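Local coordinates for protein aspartate aminotransferase (Plasmodium falciparum, PDB 3K7Y) that probably catalyses the reversible transfer of an amino group between aspartate and 2-oxoglutarate, giving oxaloacetate and glutamate, with pyridoxal 5'-phosphate as cofactor, at residues N72-L84 / S288-N302. Numbering follows the deposited sequence.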
loop_
_atom_site.group_PDB
_atom_site.type_symbol
_atom_site.label_atom_id
_atom_site.label_comp_id
_atom_site.label_asym_id
_atom_site.label_seq_id
_atom_site.Cartn_x
_atom_site.Cartn_y
_atom_site.Cartn_z
ATOM N N ASN A 72 7.175 -9.822 1.665
ATOM C CA ASN A 72 6.142 -9.470 0.702
ATOM C C ASN A 72 5.028 -10.496 0.674
ATOM O O ASN A 72 4.413 -10.752 -0.369
ATOM C CB ASN A 72 6.745 -9.258 -0.677
ATOM C CG ASN A 72 7.449 -7.926 -0.797
ATOM O OD1 ASN A 72 8.484 -7.818 -1.451
ATOM N ND2 ASN A 72 6.887 -6.895 -0.171
ATOM N N GLY A 73 4.787 -11.064 1.854
ATOM C CA GLY A 73 3.838 -12.141 2.045
ATOM C C GLY A 73 4.414 -13.184 2.978
ATOM O O GLY A 73 5.579 -13.092 3.382
ATOM N N THR A 74 3.587 -14.174 3.321
ATOM C CA THR A 74 3.987 -15.285 4.180
ATOM C C THR A 74 4.270 -16.502 3.314
ATOM O O THR A 74 4.337 -16.405 2.089
ATOM C CB THR A 74 2.862 -15.679 5.172
ATOM O OG1 THR A 74 1.914 -14.617 5.293
ATOM C CG2 THR A 74 3.437 -16.004 6.543
ATOM N N GLU A 75 4.425 -17.646 3.969
ATOM C CA GLU A 75 4.543 -18.941 3.318
ATOM C C GLU A 75 3.165 -19.607 3.182
ATOM O O GLU A 75 2.879 -20.241 2.164
ATOM C CB GLU A 75 5.514 -19.826 4.102
ATOM C CG GLU A 75 5.438 -19.669 5.645
ATOM C CD GLU A 75 6.125 -18.398 6.194
ATOM O OE1 GLU A 75 5.696 -17.924 7.273
ATOM O OE2 GLU A 75 7.083 -17.878 5.565
ATOM N N ASP A 76 2.323 -19.451 4.207
ATOM C CA ASP A 76 0.920 -19.896 4.177
ATOM C C ASP A 76 0.103 -19.084 3.192
ATOM O O ASP A 76 -0.688 -19.642 2.429
ATOM C CB ASP A 76 0.267 -19.753 5.552
ATOM C CG ASP A 76 0.991 -20.527 6.622
ATOM O OD1 ASP A 76 1.323 -19.913 7.661
ATOM O OD2 ASP A 76 1.234 -21.739 6.422
ATOM N N PHE A 77 0.285 -17.762 3.229
ATOM C CA PHE A 77 -0.364 -16.862 2.270
ATOM C C PHE A 77 -0.099 -17.317 0.841
ATOM O O PHE A 77 -1.027 -17.505 0.064
ATOM C CB PHE A 77 0.120 -15.417 2.446
ATOM C CG PHE A 77 -0.737 -14.405 1.738
ATOM C CD1 PHE A 77 -1.708 -13.698 2.431
ATOM C CD2 PHE A 77 -0.586 -14.170 0.378
ATOM C CE1 PHE A 77 -2.520 -12.771 1.780
ATOM C CE2 PHE A 77 -1.385 -13.244 -0.278
ATOM C CZ PHE A 77 -2.353 -12.544 0.425
ATOM N N SER A 78 1.168 -17.515 0.505
ATOM C CA SER A 78 1.508 -17.847 -0.863
ATOM C C SER A 78 1.147 -19.280 -1.290
ATOM O O SER A 78 1.205 -19.577 -2.481
ATOM C CB SER A 78 2.965 -17.482 -1.195
ATOM O OG SER A 78 3.864 -18.514 -0.837
ATOM N N THR A 79 0.779 -20.162 -0.353
ATOM C CA THR A 79 0.294 -21.503 -0.747
ATOM C C THR A 79 -1.205 -21.600 -0.636
ATOM O O THR A 79 -1.846 -22.083 -1.553
ATOM C CB THR A 79 0.958 -22.732 -0.009
ATOM O OG1 THR A 79 0.699 -22.676 1.398
ATOM C CG2 THR A 79 2.478 -22.842 -0.281
ATOM N N LEU A 80 -1.756 -21.147 0.487
ATOM C CA LEU A 80 -3.203 -21.125 0.694
ATOM C C LEU A 80 -3.909 -20.393 -0.437
ATOM O O LEU A 80 -4.873 -20.891 -1.005
ATOM C CB LEU A 80 -3.546 -20.460 2.023
ATOM C CG LEU A 80 -3.430 -21.339 3.256
ATOM C CD1 LEU A 80 -3.337 -20.457 4.471
ATOM C CD2 LEU A 80 -4.615 -22.291 3.363
ATOM N N THR A 81 -3.389 -19.214 -0.758
ATOM C CA THR A 81 -3.929 -18.316 -1.770
ATOM C C THR A 81 -3.930 -18.953 -3.153
ATOM O O THR A 81 -4.956 -18.986 -3.822
ATOM C CB THR A 81 -3.134 -16.982 -1.752
ATOM O OG1 THR A 81 -3.670 -16.132 -0.733
ATOM C CG2 THR A 81 -3.201 -16.266 -3.062
ATOM N N GLN A 82 -2.786 -19.484 -3.565
ATOM C CA GLN A 82 -2.672 -20.006 -4.910
ATOM C C GLN A 82 -3.465 -21.294 -5.112
ATOM O O GLN A 82 -3.768 -21.660 -6.247
ATOM C CB GLN A 82 -1.220 -20.138 -5.350
ATOM C CG GLN A 82 -0.353 -20.887 -4.401
ATOM C CD GLN A 82 1.054 -21.087 -4.934
ATOM O OE1 GLN A 82 1.493 -20.379 -5.845
ATOM N NE2 GLN A 82 1.776 -22.058 -4.357
ATOM N N ASN A 83 -3.830 -21.964 -4.024
ATOM C CA ASN A 83 -4.792 -23.063 -4.125
ATOM C C ASN A 83 -6.042 -22.586 -4.877
ATOM O O ASN A 83 -6.516 -23.248 -5.805
ATOM C CB ASN A 83 -5.171 -23.612 -2.740
ATOM C CG ASN A 83 -6.002 -24.886 -2.820
ATOM O OD1 ASN A 83 -5.477 -25.978 -2.625
ATOM N ND2 ASN A 83 -7.300 -24.750 -3.116
ATOM N N LEU A 84 -6.541 -21.413 -4.493
ATOM C CA LEU A 84 -7.788 -20.904 -5.029
ATOM C C LEU A 84 -7.751 -20.740 -6.534
ATOM O O LEU A 84 -8.752 -20.995 -7.189
ATOM C CB LEU A 84 -8.188 -19.598 -4.344
ATOM C CG LEU A 84 -8.399 -19.660 -2.829
ATOM C CD1 LEU A 84 -8.879 -18.319 -2.303
ATOM C CD2 LEU A 84 -9.386 -20.747 -2.477
ATOM N N SER A 288 6.834 -2.931 2.427
ATOM C CA SER A 288 6.162 -4.219 2.728
ATOM C C SER A 288 4.632 -4.170 2.904
ATOM O O SER A 288 4.069 -3.103 3.151
ATOM C CB SER A 288 6.824 -4.943 3.920
ATOM O OG SER A 288 6.991 -4.108 5.053
ATOM N N PRO A 289 3.954 -5.339 2.783
ATOM C CA PRO A 289 2.500 -5.459 2.908
ATOM C C PRO A 289 1.992 -5.459 4.346
ATOM O O PRO A 289 2.763 -5.699 5.291
ATOM C CB PRO A 289 2.208 -6.833 2.295
ATOM C CG PRO A 289 3.482 -7.269 1.642
ATOM C CD PRO A 289 4.551 -6.641 2.444
ATOM N N VAL A 290 0.686 -5.206 4.490
ATOM C CA VAL A 290 -0.021 -5.214 5.782
ATOM C C VAL A 290 -0.095 -6.608 6.426
ATOM O O VAL A 290 -0.561 -7.587 5.820
ATOM C CB VAL A 290 -1.425 -4.569 5.661
ATOM C CG1 VAL A 290 -2.201 -4.639 6.990
ATOM C CG2 VAL A 290 -1.274 -3.134 5.203
ATOM N N ILE A 291 0.383 -6.681 7.662
ATOM C CA ILE A 291 0.472 -7.944 8.368
ATOM C C ILE A 291 -0.912 -8.404 8.848
ATOM O O ILE A 291 -1.230 -9.589 8.786
ATOM C CB ILE A 291 1.550 -7.858 9.481
ATOM C CG1 ILE A 291 2.231 -9.219 9.712
ATOM C CG2 ILE A 291 1.028 -7.138 10.711
ATOM C CD1 ILE A 291 2.084 -9.794 11.074
ATOM N N HIS A 292 -1.751 -7.460 9.263
ATOM C CA HIS A 292 -3.107 -7.788 9.695
ATOM C C HIS A 292 -3.892 -8.492 8.611
ATOM O O HIS A 292 -4.449 -9.562 8.838
ATOM C CB HIS A 292 -3.869 -6.538 10.133
ATOM C CG HIS A 292 -5.352 -6.736 10.215
ATOM N ND1 HIS A 292 -5.974 -7.273 11.323
ATOM C CD2 HIS A 292 -6.337 -6.473 9.319
ATOM C CE1 HIS A 292 -7.276 -7.315 11.116
ATOM N NE2 HIS A 292 -7.523 -6.840 9.907
ATOM N N THR A 293 -3.946 -7.883 7.435
ATOM C CA THR A 293 -4.764 -8.428 6.371
ATOM C C THR A 293 -4.152 -9.734 5.895
ATOM O O THR A 293 -4.849 -10.605 5.419
ATOM C CB THR A 293 -5.089 -7.394 5.252
ATOM O OG1 THR A 293 -3.910 -7.061 4.524
ATOM C CG2 THR A 293 -5.639 -6.107 5.861
ATOM N N ASN A 294 -2.852 -9.899 6.093
ATOM C CA ASN A 294 -2.228 -11.184 5.823
ATOM C C ASN A 294 -2.761 -12.248 6.747
ATOM O O ASN A 294 -3.211 -13.292 6.297
ATOM C CB ASN A 294 -0.714 -11.107 5.973
ATOM C CG ASN A 294 -0.046 -12.452 5.779
ATOM O OD1 ASN A 294 -0.320 -13.405 6.511
ATOM N ND2 ASN A 294 0.842 -12.537 4.789
ATOM N N ARG A 295 -2.693 -11.976 8.045
ATOM C CA ARG A 295 -3.227 -12.873 9.078
ATOM C C ARG A 295 -4.727 -13.211 8.907
ATOM O O ARG A 295 -5.084 -14.386 8.904
ATOM C CB ARG A 295 -2.941 -12.316 10.478
ATOM C CG ARG A 295 -1.446 -12.270 10.837
ATOM C CD ARG A 295 -1.160 -11.434 12.091
ATOM N NE ARG A 295 0.172 -11.714 12.631
ATOM C CZ ARG A 295 0.730 -11.079 13.662
ATOM N NH1 ARG A 295 0.089 -10.103 14.287
ATOM N NH2 ARG A 295 1.945 -11.425 14.071
ATOM N N ILE A 296 -5.598 -12.210 8.737
ATOM C CA ILE A 296 -7.041 -12.469 8.516
ATOM C C ILE A 296 -7.260 -13.517 7.441
ATOM O O ILE A 296 -8.106 -14.390 7.593
ATOM C CB ILE A 296 -7.829 -11.207 8.069
ATOM C CG1 ILE A 296 -7.462 -9.982 8.918
ATOM C CG2 ILE A 296 -9.347 -11.462 8.074
ATOM C CD1 ILE A 296 -7.694 -10.142 10.432
ATOM N N LEU A 297 -6.492 -13.421 6.358
ATOM C CA LEU A 297 -6.641 -14.307 5.209
ATOM C C LEU A 297 -6.208 -15.746 5.476
ATOM O O LEU A 297 -6.962 -16.690 5.227
ATOM C CB LEU A 297 -5.896 -13.740 4.008
ATOM C CG LEU A 297 -6.759 -13.856 2.754
ATOM C CD1 LEU A 297 -6.677 -12.578 1.929
ATOM C CD2 LEU A 297 -6.443 -15.118 1.942
ATOM N N CYS A 298 -4.989 -15.910 5.973
ATOM C CA CYS A 298 -4.498 -17.220 6.390
ATOM C C CYS A 298 -5.451 -17.942 7.347
ATOM O O CYS A 298 -5.756 -19.111 7.134
ATOM C CB CYS A 298 -3.125 -17.083 7.027
ATOM S SG CYS A 298 -1.961 -16.364 5.916
ATOM N N GLN A 299 -5.921 -17.238 8.378
ATOM C CA GLN A 299 -6.815 -17.810 9.376
ATOM C C GLN A 299 -8.084 -18.400 8.761
ATOM O O GLN A 299 -8.388 -19.581 8.983
ATOM C CB GLN A 299 -7.178 -16.764 10.430
ATOM C CG GLN A 299 -7.492 -17.350 11.814
ATOM C CD GLN A 299 -6.258 -17.469 12.708
ATOM O OE1 GLN A 299 -5.232 -18.027 12.312
ATOM N NE2 GLN A 299 -6.357 -16.942 13.924
ATOM N N LEU A 300 -8.817 -17.581 7.999
ATOM C CA LEU A 300 -10.013 -18.040 7.288
ATOM C C LEU A 300 -9.679 -19.239 6.403
ATOM O O LEU A 300 -10.135 -20.360 6.649
ATOM C CB LEU A 300 -10.625 -16.913 6.434
ATOM C CG LEU A 300 -11.906 -17.249 5.641
ATOM C CD1 LEU A 300 -12.799 -16.035 5.492
ATOM C CD2 LEU A 300 -11.615 -17.841 4.261
ATOM N N LEU A 301 -8.859 -18.981 5.387
ATOM C CA LEU A 301 -8.564 -19.952 4.352
ATOM C C LEU A 301 -7.955 -21.253 4.894
ATOM O O LEU A 301 -8.198 -22.325 4.343
ATOM C CB LEU A 301 -7.648 -19.321 3.315
ATOM C CG LEU A 301 -8.078 -19.531 1.870
ATOM C CD1 LEU A 301 -7.420 -18.462 0.986
ATOM C CD2 LEU A 301 -7.775 -20.969 1.374
ATOM N N ASN A 302 -7.184 -21.158 5.979
ATOM C CA ASN A 302 -6.458 -22.307 6.526
ATOM C C ASN A 302 -7.308 -23.216 7.416
ATOM O O ASN A 302 -6.924 -24.347 7.703
ATOM C CB ASN A 302 -5.216 -21.835 7.280
ATOM C CG ASN A 302 -4.259 -22.958 7.591
ATOM O OD1 ASN A 302 -3.358 -23.258 6.811
ATOM N ND2 ASN A 302 -4.444 -23.583 8.742
#
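Leu80 and Leu301 face each other where two helices, 75-86 and 291-302, pack in the fold of the pyridoxal-phosphate-dependent aminotransferases, a worked example of how two helices, their segments at a crossing angle of 50°, can meet through a leucine cluster at one end and an amide and a proline at the other. The axes of the segments approach to 9.4 Å. Both methyls of Leu80 pack on Asn302, CD1 lying 3.6 Å from its CB, and CD2 also reaches CD2 of Leu301 at 4.0 Å. With CG of Leu80 anti to its carbonyl carbon (chi1 -82°), the fork of the side chain is turned onto these two residues. Leu301 also serves a second leucine, one helical turn beyond Leu80: it meets Leu84 tip to tip. One turn before Leu80, Phe77 presents a ring edge to Cys298 SG, which sits near the ring plane, and its CE1 approaches Leu297 CB at 4.2 Å. The amide of Asn294 comes obliquely to this ring, the two planes 36° apart, and lies against Thr74 OG1, though the modelled ND2 contact there is too short to be trusted in detail. A hydrogen bond from ND2 to Gln102 OE1 ties Asn294 to strand 98-104. The loop ahead of helix 291-302 lies close to the cofactor site, Ser288 being about 6 Å from bound pyridoxal phosphate by its side chain. Next to it, the Pro289 ring crosses the Asn72 side chain at roughly a right angle, with CD 3.5 Å from Asn72 ND2.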